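Local coordinates for protein putative hydrolase (Shewanella frigidimarina, PDB 3LHO) that probably acts as an iron(II)-dependent dioxygenase of the 2-oxoadipate dioxygenase/decarboxylase family, and holds a nickel ion in this crystal, at residues A81-H86 / L247-V252; I64-S69 / P92-S97; L99-E102 / V108-S111; Q76-A81 / V101-P106; T21-K26 / M214-V219. One frame throughout, in Å; residues are numbered along the deposited sequence.

Interaction 1: residues A81-H86 / L247-V252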
# COMPACT_ATOMS: atom_id res chain seq x y z
N ALA A 81 5.40 11.70 0.07
CA ALA A 81 4.10 11.08 -0.16
C ALA A 81 3.00 12.12 -0.01
O ALA A 81 3.21 13.25 0.51
CB ALA A 81 3.87 9.92 0.83
N LYS A 82 1.83 11.72 -0.45
CA LYS A 82 0.61 12.52 -0.28
C LYS A 82 -0.53 11.54 0.00
O LYS A 82 -0.44 10.33 -0.39
CB LYS A 82 0.26 13.29 -1.56
CG LYS A 82 1.32 14.25 -2.16
CD LYS A 82 0.92 14.79 -3.58
CE LYS A 82 -0.18 15.81 -3.56
NZ LYS A 82 0.14 17.09 -2.80
N HIS A 83 -1.58 12.04 0.67
CA HIS A 83 -2.81 11.30 0.77
C HIS A 83 -3.95 12.10 0.17
O HIS A 83 -3.90 13.34 0.11
CB HIS A 83 -3.07 10.78 2.21
CG HIS A 83 -4.00 11.61 3.02
ND1 HIS A 83 -3.56 12.58 3.91
CD2 HIS A 83 -5.35 11.59 3.12
CE1 HIS A 83 -4.62 13.14 4.49
NE2 HIS A 83 -5.72 12.55 4.03
N PHE A 84 -4.94 11.34 -0.33
CA PHE A 84 -6.12 11.84 -1.02
C PHE A 84 -7.38 11.31 -0.34
O PHE A 84 -7.41 10.16 0.13
CB PHE A 84 -6.10 11.42 -2.52
CG PHE A 84 -4.85 11.83 -3.24
CD1 PHE A 84 -3.68 11.08 -3.08
CD2 PHE A 84 -4.83 12.97 -4.02
CE1 PHE A 84 -2.51 11.47 -3.69
CE2 PHE A 84 -3.65 13.38 -4.66
CZ PHE A 84 -2.48 12.61 -4.50
N GLU A 85 -8.42 12.16 -0.31
CA GLU A 85 -9.70 11.87 0.30
C GLU A 85 -10.85 12.06 -0.70
O GLU A 85 -10.79 12.95 -1.58
CB GLU A 85 -9.94 12.81 1.48
CG GLU A 85 -8.98 12.53 2.63
CD GLU A 85 -9.13 13.49 3.79
OE1 GLU A 85 -10.10 14.29 3.81
OE2 GLU A 85 -8.24 13.45 4.69
N HIS A 86 -11.86 11.19 -0.58
CA HIS A 86 -13.03 11.18 -1.45
C HIS A 86 -14.22 11.79 -0.65
O HIS A 86 -14.24 11.71 0.59
CB HIS A 86 -13.33 9.75 -1.90
CG HIS A 86 -14.37 9.65 -2.97
ND1 HIS A 86 -15.72 9.63 -2.70
CD2 HIS A 86 -14.25 9.54 -4.32
CE1 HIS A 86 -16.39 9.51 -3.84
NE2 HIS A 86 -15.52 9.46 -4.84
N LEU A 247 -11.40 13.48 12.72
CA LEU A 247 -10.44 12.39 12.90
C LEU A 247 -9.07 12.83 12.40
O LEU A 247 -8.96 13.56 11.43
CB LEU A 247 -10.90 11.12 12.18
CG LEU A 247 -12.16 10.44 12.74
CD1 LEU A 247 -12.49 9.23 11.89
CD2 LEU A 247 -11.96 10.05 14.18
N TYR A 248 -8.03 12.44 13.13
CA TYR A 248 -6.63 12.60 12.67
C TYR A 248 -6.49 11.83 11.38
O TYR A 248 -6.81 10.65 11.34
CB TYR A 248 -5.66 12.05 13.72
CG TYR A 248 -4.21 11.99 13.29
CD1 TYR A 248 -3.50 13.16 12.98
CD2 TYR A 248 -3.54 10.78 13.23
CE1 TYR A 248 -2.16 13.10 12.59
CE2 TYR A 248 -2.19 10.70 12.85
CZ TYR A 248 -1.51 11.87 12.54
OH TYR A 248 -0.20 11.77 12.15
N THR A 249 -5.98 12.47 10.33
CA THR A 249 -5.89 11.83 9.00
C THR A 249 -4.48 11.41 8.58
O THR A 249 -4.28 10.97 7.46
CB THR A 249 -6.45 12.78 7.92
OG1 THR A 249 -5.76 14.02 8.00
CG2 THR A 249 -7.94 13.04 8.16
N GLY A 250 -3.50 11.54 9.47
CA GLY A 250 -2.11 11.23 9.14
C GLY A 250 -1.79 9.74 9.16
O GLY A 250 -2.64 8.90 9.49
N PHE A 251 -0.55 9.41 8.82
CA PHE A 251 -0.20 8.01 8.56
C PHE A 251 0.93 7.44 9.41
O PHE A 251 1.24 6.22 9.32
CB PHE A 251 0.04 7.81 7.05
CG PHE A 251 -1.22 7.85 6.27
CD1 PHE A 251 -1.74 9.06 5.85
CD2 PHE A 251 -1.95 6.69 6.04
CE1 PHE A 251 -2.92 9.11 5.20
CE2 PHE A 251 -3.13 6.74 5.37
CZ PHE A 251 -3.63 7.94 4.96
N VAL A 252 1.53 8.29 10.24
CA VAL A 252 2.44 7.87 11.30
C VAL A 252 1.87 8.47 12.57
O VAL A 252 0.90 9.27 12.49
CB VAL A 252 3.88 8.40 11.08
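With CG of Phe251 anti to its carbonyl carbon and the His83 side chain held at an unusual chi1 of 99°, the two rings meet between strand 79-85 of the mixed sheet and the C-terminal loop that follows strand 235-239. They form an oblique aromatic pair: the centroids lie 5.3 Å apart, the planes are turned by 58°, and Phe251 CE1 comes to 3.4 Å from His83 CB. Thr249 supplies the second part of the contact. Its carbonyl O sits over one face of the imidazole, nearer the rim than the centre, and is buried with no hydrogen-bond partner in the model. The rotation of the imidazole is fixed at both nitrogens. ND1 is bonded to Tyr72 OH on the neighbouring strand, while His83 NE2 donates to Glu85 OE2 at 2.8 Å in a nearly straight His-carboxylate bond (169°), the acceptor lying close to the ring plane. Phe251 also meets His41, a ligand of the bound nickel, edge-to-face, so the contact borders the metal site. At its outer end the Glu85 carboxylate lies against a methyl group, Glu85 OE2 being 3.5 Å from Thr249 CG2.

Interaction 2: residues I64-S69 / P92-S97; sequences IGYVDS and PKVFIS
The phenol hydroxyl of Tyr66 donates to the backbone carbonyl of Pro92, with OH and O 2.6 Å apart, a short and therefore probably strong bond. Two observations define its geometry: the donor lies in the carbonyl plane with a C=O...OH angle of 147°, and Pro92 O in turn sits at the edge of the Tyr66 ring, near its plane. That edge-on approach also brings ring atom CE2 of Tyr66 to 3.1 Å from Pro92 O. The rest of the contact is apolar. Val94 CG2, placed anti to its carbonyl carbon, reaches Tyr66 CE2 at 3.5 Å, the two side chains crossing at about a right angle, and the Pro92 ring touches the phenol oxygen through CD at 3.8 Å. All three residues are buried, so the carbonyl gets its donor inside the protein. A phenylalanine at Tyr66 would probably keep much of the packing on Val94 but leave Pro92 O without this hydroxyl donor. Between the two segments runs strand 79-85, the sheet neighbour of both strand 67-74 and strand 93-99; Phe84 on it touches Tyr66, and His86 just past its end meets the Tyr66 ring edge-to-face. Phe10 of helix 6-20 packs on Tyr66, Pro92 and Val94 alike, while Phe61 of helix 54-62 touches Val94.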
# COMPACT_ATOMS: atom_id res chain seq x y z
N ILE A 64 -11.67 10.71 -10.51
CA ILE A 64 -12.96 10.20 -10.07
C ILE A 64 -13.35 10.77 -8.69
O ILE A 64 -14.08 10.12 -7.91
CB ILE A 64 -12.98 8.66 -10.04
CG1 ILE A 64 -11.84 8.08 -9.15
CG2 ILE A 64 -12.87 8.09 -11.47
CD1 ILE A 64 -11.91 6.62 -8.97
N GLY A 65 -12.81 11.93 -8.35
CA GLY A 65 -13.27 12.68 -7.18
C GLY A 65 -12.39 12.82 -5.98
O GLY A 65 -12.73 13.56 -5.08
N TYR A 66 -11.24 12.13 -5.94
CA TYR A 66 -10.32 12.31 -4.82
C TYR A 66 -9.70 13.68 -4.83
O TYR A 66 -9.41 14.26 -5.88
CB TYR A 66 -9.23 11.20 -4.80
CG TYR A 66 -9.71 9.91 -4.19
CD1 TYR A 66 -10.46 8.96 -4.92
CD2 TYR A 66 -9.46 9.63 -2.85
CE1 TYR A 66 -10.92 7.75 -4.29
CE2 TYR A 66 -9.90 8.45 -2.24
CZ TYR A 66 -10.65 7.53 -2.94
OH TYR A 66 -11.06 6.40 -2.24
N VAL A 67 -9.43 14.19 -3.65
CA VAL A 67 -8.88 15.51 -3.47
C VAL A 67 -7.59 15.39 -2.67
O VAL A 67 -7.55 14.67 -1.68
CB VAL A 67 -9.86 16.41 -2.72
CG1 VAL A 67 -9.24 17.79 -2.44
CG2 VAL A 67 -11.20 16.52 -3.51
N ASP A 68 -6.56 16.10 -3.11
CA ASP A 68 -5.30 16.23 -2.43
C ASP A 68 -5.53 16.74 -1.01
O ASP A 68 -6.09 17.80 -0.85
CB ASP A 68 -4.44 17.20 -3.24
CG ASP A 68 -3.05 17.34 -2.71
OD1 ASP A 68 -2.72 16.72 -1.65
OD2 ASP A 68 -2.29 18.07 -3.36
N SER A 69 -5.11 15.98 0.00
CA SER A 69 -5.47 16.23 1.39
C SER A 69 -4.30 16.22 2.37
O SER A 69 -4.52 16.44 3.55
CB SER A 69 -6.52 15.21 1.87
OG SER A 69 -7.73 15.32 1.11
N PRO A 92 -11.97 4.51 0.82
CA PRO A 92 -10.72 4.60 1.52
C PRO A 92 -9.95 5.89 1.22
O PRO A 92 -10.03 6.44 0.12
CB PRO A 92 -9.96 3.38 0.98
CG PRO A 92 -10.61 3.01 -0.28
CD PRO A 92 -12.03 3.37 -0.11
N LYS A 93 -9.15 6.36 2.17
CA LYS A 93 -8.12 7.27 1.82
C LYS A 93 -7.10 6.56 0.95
O LYS A 93 -6.90 5.37 1.07
CB LYS A 93 -7.38 7.82 3.08
CG LYS A 93 -8.27 8.53 4.07
CD LYS A 93 -7.43 8.97 5.26
CE LYS A 93 -8.26 9.24 6.47
NZ LYS A 93 -8.72 7.94 7.04
N VAL A 94 -6.41 7.33 0.13
CA VAL A 94 -5.40 6.85 -0.79
C VAL A 94 -4.06 7.50 -0.46
O VAL A 94 -3.89 8.71 -0.51
CB VAL A 94 -5.83 7.08 -2.26
CG1 VAL A 94 -4.66 6.70 -3.21
CG2 VAL A 94 -7.12 6.30 -2.54
N PHE A 95 -3.13 6.66 -0.05
CA PHE A 95 -1.81 7.08 0.32
C PHE A 95 -0.86 6.66 -0.81
O PHE A 95 -0.80 5.45 -1.16
CB PHE A 95 -1.42 6.39 1.60
CG PHE A 95 -0.11 6.86 2.16
CD1 PHE A 95 -0.02 8.03 2.90
CD2 PHE A 95 1.05 6.09 1.93
CE1 PHE A 95 1.22 8.47 3.42
CE2 PHE A 95 2.28 6.50 2.42
CZ PHE A 95 2.38 7.71 3.19
N ILE A 96 -0.15 7.64 -1.39
CA ILE A 96 0.76 7.38 -2.52
C ILE A 96 2.12 7.96 -2.18
O ILE A 96 2.27 9.14 -1.85
CB ILE A 96 0.25 7.88 -3.89
CG1 ILE A 96 -1.20 7.50 -4.17
CG2 ILE A 96 1.21 7.39 -5.02
CD1 ILE A 96 -1.75 8.10 -5.54
N SER A 97 3.13 7.09 -2.18
CA SER A 97 4.49 7.57 -1.93
C SER A 97 5.38 7.34 -3.16
O SER A 97 5.00 6.60 -4.09
CB SER A 97 5.07 6.89 -0.69
OG SER A 97 5.28 5.50 -0.88

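Interaction 3: residues L99-E102 / V108-S111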
# COMPACT_ATOMS: atom_id res chain seq x y z
N LEU A 99 9.73 6.99 -4.11
CA LEU A 99 11.11 6.98 -3.68
C LEU A 99 11.90 8.05 -4.42
O LEU A 99 11.76 8.24 -5.62
CB LEU A 99 11.73 5.59 -3.95
CG LEU A 99 13.12 5.28 -3.36
CD1 LEU A 99 13.06 5.05 -1.87
CD2 LEU A 99 13.69 4.03 -4.06
N LEU A 100 12.76 8.76 -3.70
CA LEU A 100 13.59 9.77 -4.33
C LEU A 100 14.86 9.10 -4.85
O LEU A 100 15.81 8.86 -4.11
CB LEU A 100 13.88 10.87 -3.31
CG LEU A 100 12.64 11.52 -2.67
CD1 LEU A 100 13.09 12.49 -1.60
CD2 LEU A 100 11.83 12.27 -3.74
N VAL A 101 14.87 8.79 -6.14
CA VAL A 101 15.91 7.95 -6.74
C VAL A 101 17.31 8.55 -6.64
O VAL A 101 18.30 7.82 -6.54
CB VAL A 101 15.57 7.61 -8.18
CG1 VAL A 101 16.73 6.88 -8.88
CG2 VAL A 101 14.27 6.76 -8.16
N GLU A 102 17.39 9.88 -6.59
CA GLU A 102 18.66 10.58 -6.50
C GLU A 102 19.37 10.35 -5.18
O GLU A 102 20.52 10.71 -5.05
CB GLU A 102 18.48 12.10 -6.69
CG GLU A 102 17.92 12.49 -8.05
CD GLU A 102 16.41 12.28 -8.17
OE1 GLU A 102 15.71 12.03 -7.11
OE2 GLU A 102 15.97 12.32 -9.36
N VAL A 108 22.44 1.90 -8.26
CA VAL A 108 21.01 1.68 -8.05
C VAL A 108 20.12 2.59 -8.96
O VAL A 108 19.09 2.16 -9.48
CB VAL A 108 20.67 1.84 -6.56
CG1 VAL A 108 19.17 2.01 -6.36
CG2 VAL A 108 21.19 0.61 -5.81
N GLN A 109 20.54 3.85 -9.12
CA GLN A 109 19.81 4.81 -9.93
C GLN A 109 19.73 4.28 -11.36
O GLN A 109 18.67 4.25 -11.94
CB GLN A 109 20.48 6.18 -9.91
CG GLN A 109 20.58 6.85 -8.53
CD GLN A 109 20.87 8.32 -8.61
OE1 GLN A 109 20.39 8.98 -9.52
NE2 GLN A 109 21.67 8.86 -7.66
N LYS A 110 20.85 3.79 -11.89
CA LYS A 110 20.87 3.25 -13.24
C LYS A 110 19.95 2.04 -13.34
O LYS A 110 19.21 1.91 -14.33
CB LYS A 110 22.30 2.89 -13.67
CG LYS A 110 22.41 2.13 -15.02
CD LYS A 110 23.85 2.15 -15.59
CE LYS A 110 23.92 1.49 -16.97
NZ LYS A 110 25.21 1.80 -17.71
N SER A 111 19.97 1.17 -12.32
CA SER A 111 19.14 -0.02 -12.38
C SER A 111 17.65 0.32 -12.36
O SER A 111 16.88 -0.27 -13.10
CB SER A 111 19.45 -0.99 -11.23
OG SER A 111 20.67 -1.65 -11.50
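Gln109 lays the aliphatic part of its side chain against Val101, and this is the tight part of the contact. CG of Gln109 lies 3.2 Å from the carbonyl O of Val101 and 3.9 Å from its methyl CG1, a methyl that also touches Gln109 CA. The Gln109 side chain leaves its helix with CG anti to the carbonyl carbon (chi1 -61°) and runs on extended, which carries the amide past Val101 to Glu102. Here the evidence points to a looser fit. NE2 of Gln109 comes to 3.4 Å from Glu102 O, but the angle is too poor for a hydrogen bond; this nitrogen is bonded instead to Phe104 O, which ties helix 106-116 to the turn that leads into it. Glu102 itself is exposed: its CB points away from the helix, its OE1 is held by Asn48 ND2, and OD1 of the same asparagine accepts the N-H of Val101, so one side chain holds the first two residues of the 3-10 segment 101-103.

The two segments are joined by a tight connection, with only five residues between them, at the passage from strand 93-99 into helix 106-116. Leu99, where strand 93-99 ends, packs on Tyr152 and Ala153 of helix 151-159 and on Leu79 of strand 79-85, while from the first turns of helix 106-116 Val108 touches Glu149, and Ser111 touches Thr142 and Leu146, all of helix 140-149.

Interaction 4: residues Q76-A81 / V101-P106. With SO4 (sulfate ion), chain D.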
# COMPACT_ATOMS: atom_id res chain seq x y z
N GLN A 76 14.41 9.26 6.38
CA GLN A 76 15.20 8.06 6.51
C GLN A 76 14.96 7.09 5.35
O GLN A 76 15.88 6.46 4.84
CB GLN A 76 14.88 7.37 7.84
CG GLN A 76 15.55 6.01 8.01
CD GLN A 76 15.93 5.73 9.46
OE1 GLN A 76 15.14 5.96 10.38
NE2 GLN A 76 17.15 5.23 9.66
N LYS A 77 13.71 6.98 4.92
CA LYS A 77 13.35 6.06 3.83
C LYS A 77 13.48 6.69 2.44
O LYS A 77 13.26 6.00 1.43
CB LYS A 77 11.93 5.55 4.04
CG LYS A 77 11.78 4.43 5.10
CD LYS A 77 10.31 4.19 5.40
CE LYS A 77 10.05 3.02 6.34
NZ LYS A 77 8.67 3.16 6.94
N LYS A 78 13.80 7.99 2.40
CA LYS A 78 14.00 8.76 1.15
C LYS A 78 12.72 8.83 0.32
O LYS A 78 12.70 8.52 -0.87
CB LYS A 78 15.18 8.20 0.33
CG LYS A 78 16.50 8.04 1.12
CD LYS A 78 16.89 9.29 1.85
CE LYS A 78 18.17 9.06 2.69
NZ LYS A 78 18.12 9.68 4.06
N LEU A 79 11.64 9.21 0.98
CA LEU A 79 10.31 9.17 0.37
C LEU A 79 9.61 10.50 0.50
O LEU A 79 9.78 11.20 1.52
CB LEU A 79 9.42 8.17 1.10
CG LEU A 79 9.72 6.67 1.11
CD1 LEU A 79 8.62 5.88 1.86
CD2 LEU A 79 9.86 6.16 -0.33
N ILE A 80 8.82 10.84 -0.52
CA ILE A 80 7.77 11.83 -0.30
C ILE A 80 6.43 11.17 -0.56
O ILE A 80 6.31 10.15 -1.27
CB ILE A 80 7.94 13.14 -1.11
CG1 ILE A 80 7.91 12.87 -2.61
CG2 ILE A 80 9.22 13.88 -0.66
CD1 ILE A 80 7.49 14.10 -3.45
N ALA A 81 5.40 11.70 0.07
CA ALA A 81 4.10 11.08 -0.16
C ALA A 81 3.00 12.12 -0.01
O ALA A 81 3.21 13.25 0.51
CB ALA A 81 3.87 9.92 0.83
N VAL A 101 14.87 8.79 -6.14
CA VAL A 101 15.91 7.95 -6.74
C VAL A 101 17.31 8.55 -6.64
O VAL A 101 18.30 7.82 -6.54
CB VAL A 101 15.57 7.61 -8.18
CG1 VAL A 101 16.73 6.88 -8.88
CG2 VAL A 101 14.27 6.76 -8.16
N GLU A 102 17.39 9.88 -6.59
CA GLU A 102 18.66 10.58 -6.50
C GLU A 102 19.37 10.35 -5.18
O GLU A 102 20.52 10.71 -5.05
CB GLU A 102 18.48 12.10 -6.69
CG GLU A 102 17.92 12.49 -8.05
CD GLU A 102 16.41 12.28 -8.17
OE1 GLU A 102 15.71 12.03 -7.11
OE2 GLU A 102 15.97 12.32 -9.36
N GLU A 103 18.70 9.80 -4.18
CA GLU A 103 19.34 9.63 -2.88
C GLU A 103 20.16 8.33 -2.84
O GLU A 103 20.74 8.04 -1.82
CB GLU A 103 18.30 9.63 -1.75
CG GLU A 103 17.44 10.90 -1.71
CD GLU A 103 18.18 12.10 -1.16
OE1 GLU A 103 19.34 11.93 -0.80
OE2 GLU A 103 17.61 13.21 -1.08
N PHE A 104 20.17 7.54 -3.92
CA PHE A 104 20.78 6.21 -3.89
C PHE A 104 22.04 6.20 -4.70
O PHE A 104 22.29 7.14 -5.43
CB PHE A 104 19.72 5.14 -4.33
CG PHE A 104 18.62 5.06 -3.36
CD1 PHE A 104 18.78 4.32 -2.19
CD2 PHE A 104 17.51 5.88 -3.50
CE1 PHE A 104 17.80 4.33 -1.21
CE2 PHE A 104 16.52 5.90 -2.51
CZ PHE A 104 16.66 5.12 -1.38
N SER A 105 22.84 5.13 -4.58
CA SER A 105 24.07 4.96 -5.37
C SER A 105 23.81 5.12 -6.88
O SER A 105 22.72 4.77 -7.36
CB SER A 105 24.73 3.59 -5.10
OG SER A 105 24.06 2.49 -5.76
N PRO A 106 24.79 5.65 -7.62
CA PRO A 106 24.68 5.72 -9.09
C PRO A 106 24.25 4.37 -9.74
O PRO A 106 23.48 4.34 -10.69
CB PRO A 106 26.10 6.10 -9.53
CG PRO A 106 26.64 6.94 -8.31
CD PRO A 106 26.02 6.32 -7.11
S SO4 D . 11.48 10.23 9.07
O1 SO4 D . 10.09 9.78 9.09
O2 SO4 D . 11.95 10.39 10.44
O3 SO4 D . 12.31 9.24 8.39
O4 SO4 D . 11.54 11.52 8.38
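Lys78 spreads its aliphatic stem over Glu103 and the end of the Phe104 ring. Its CG lies 3.7 Å from Glu103 CB, and its CB lies 3.8 Å from Phe104 CZ, an approach oblique to the ring; the lysine crosses Glu103 at about a right angle. Beyond CG the chain bends (chi2 -51°), turning the ammonium away from the contact, where NZ is bonded to Glu75 O. Lys78 has left-handed backbone angles (64°/50°) and, with Leu79, faces Phe74 across the hairpin of strands 67-74 and 79-85: a G1 beta bulge, and its CB points toward segment 101-106. Phe104 N, just past the 3-10 segment 101-103, is bonded to Val101 O at 3.2 Å, closing the turn. On the hairpin, Gln76 N donates to sulfate O3 at 2.9 Å, and Glu75 N binds the same ion, which probably comes from the crystallisation liquor. The charged ends of the contact do not meet, since Lys78 NZ and Glu103 OE1 stay 5.5 Å apart. Attraction between them is therefore likely to be modest at this surface, and what joins the hairpin to the turn here is mainly carbon-to-carbon packing by the stems of two charged residues and the end of one aromatic ring.

Interaction 5: residues T21-K26 / M214-V219; sequences TPSAAK and MADKVV
Ser23, in the first turn of helix 22-32, gives two hydrogen bonds to the carboxylate of Asp216, which stands just before strand 217-222 of the small two-stranded hairpin. The backbone N of Ser23 donates to Asp216 OD2 at 3.0 Å (157°), met on the syn side but 27° out of the carboxylate plane. Ser23 OG donates to the syn lone pair of the other oxygen, Asp216 OD1, at 2.6 Å. Each carboxylate oxygen thus has its own donor, and the carboxylate is fixed against rotation. A negative group at the amino end of a helix is also likely to be favoured by the helix dipole. Thr21, at the N-cap position, makes no capping bond; its OG1 is satisfied by Tyr17 O of the preceding helix. On the hairpin side, backbone hydrogen bonds to Ser231 and Cys232 hold Asp216 in place. Were Asp216 an alanine, Ser23 N and Ser23 OG would probably both be left without these acceptors, removing the two polar links from helix 22-32 to the hairpin. Pro22 N has no hydrogen to share, and its ring simply runs past the carboxylate in the opposite direction, with Pro22 CD 3.3 Å from Asp216 OD2.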
# COMPACT_ATOMS: atom_id res chain seq x y z
N THR A 21 -1.99 -11.78 -1.51
CA THR A 21 -2.25 -11.66 -0.06
C THR A 21 -3.51 -12.47 0.35
O THR A 21 -4.54 -11.90 0.75
CB THR A 21 -2.44 -10.17 0.32
OG1 THR A 21 -1.53 -9.37 -0.46
CG2 THR A 21 -2.17 -9.93 1.80
N PRO A 22 -3.42 -13.81 0.27
CA PRO A 22 -4.55 -14.66 0.64
C PRO A 22 -5.06 -14.44 2.05
O PRO A 22 -6.26 -14.57 2.28
CB PRO A 22 -4.00 -16.09 0.48
CG PRO A 22 -2.54 -15.97 0.41
CD PRO A 22 -2.26 -14.62 -0.19
N SER A 23 -4.17 -14.04 2.96
CA SER A 23 -4.58 -13.72 4.32
C SER A 23 -5.65 -12.61 4.37
O SER A 23 -6.57 -12.67 5.18
CB SER A 23 -3.38 -13.29 5.15
OG SER A 23 -2.47 -14.37 5.31
N ALA A 24 -5.51 -11.62 3.50
CA ALA A 24 -6.46 -10.55 3.41
C ALA A 24 -7.82 -11.10 2.98
O ALA A 24 -8.85 -10.72 3.53
CB ALA A 24 -5.94 -9.42 2.42
N ALA A 25 -7.83 -12.02 2.04
CA ALA A 25 -9.14 -12.55 1.62
C ALA A 25 -9.81 -13.24 2.82
O ALA A 25 -11.01 -13.06 3.10
CB ALA A 25 -9.03 -13.50 0.40
N LYS A 26 -9.02 -13.99 3.59
CA LYS A 26 -9.58 -14.75 4.71
C LYS A 26 -10.03 -13.84 5.86
O LYS A 26 -11.12 -14.02 6.40
CB LYS A 26 -8.58 -15.79 5.23
CG LYS A 26 -8.25 -16.87 4.21
CD LYS A 26 -7.28 -17.88 4.82
CE LYS A 26 -6.86 -18.97 3.84
NZ LYS A 26 -5.74 -19.80 4.39
N MSE A 214 1.51 -10.63 9.41
CA MSE A 214 2.78 -10.86 8.74
C MSE A 214 2.51 -11.06 7.27
O MSE A 214 1.48 -11.61 6.90
CB MSE A 214 3.42 -12.09 9.33
CG MSE A 214 4.21 -11.75 10.59
SE MSE A 214 5.58 -13.03 10.48
CE MSE A 214 4.58 -14.34 11.17
N ALA A 215 3.42 -10.57 6.43
CA ALA A 215 3.25 -10.65 4.98
C ALA A 215 3.10 -12.08 4.50
O ALA A 215 3.71 -13.02 5.04
CB ALA A 215 4.40 -9.92 4.24
N ASP A 216 2.24 -12.28 3.52
CA ASP A 216 2.18 -13.54 2.83
C ASP A 216 3.43 -13.67 1.93
O ASP A 216 4.29 -12.79 1.93
CB ASP A 216 0.89 -13.65 2.01
CG ASP A 216 -0.35 -13.82 2.89
OD1 ASP A 216 -0.33 -14.64 3.83
OD2 ASP A 216 -1.36 -13.14 2.63
N LYS A 217 3.50 -14.75 1.16
CA LYS A 217 4.67 -15.02 0.33
C LYS A 217 4.21 -15.20 -1.10
O LYS A 217 3.13 -15.75 -1.31
CB LYS A 217 5.38 -16.30 0.81
CG LYS A 217 5.97 -16.17 2.22
CD LYS A 217 6.65 -17.48 2.70
CE LYS A 217 5.64 -18.54 3.11
NZ LYS A 217 6.19 -19.60 4.02
N VAL A 218 5.03 -14.78 -2.06
CA VAL A 218 4.75 -15.06 -3.48
C VAL A 218 6.03 -15.42 -4.18
O VAL A 218 7.10 -15.08 -3.71
CB VAL A 218 4.13 -13.87 -4.23
CG1 VAL A 218 2.72 -13.62 -3.75
CG2 VAL A 218 5.02 -12.61 -4.11
N VAL A 219 5.90 -16.07 -5.33
CA VAL A 219 7.05 -16.41 -6.17
C VAL A 219 7.19 -15.30 -7.21
O VAL A 219 6.23 -14.91 -7.86
CB VAL A 219 6.85 -17.80 -6.88
CG1 VAL A 219 8.02 -18.09 -7.79
CG2 VAL A 219 6.68 -18.92 -5.88

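In the fold
Interactions 1 and 4 use strand 79-85 of the seven-stranded mixed sheet; interaction 2 joins its two sheet neighbours, strands 67-74 and 93-99, across it. Interactions 1 and 2 are 8 Å apart between centres and touch, notably through the salt bridge from Lys82 to Asp68. Toward the other end of the strand, interaction 4 lies about 21 Å from interaction 1 and 7 Å from interaction 3, between centres, and shares Val101 and Glu102 with the latter. Interaction 5, whose centre lies about 25 Å from that of interaction 1 on the opposite side of the chain's centre, encloses 2, 3 and 4 along the chain and crosses 1. Interaction 1 brings the C-terminal loop to the sheet beside the metal, while interaction 5 fastens an N-terminal helix to the small hairpin.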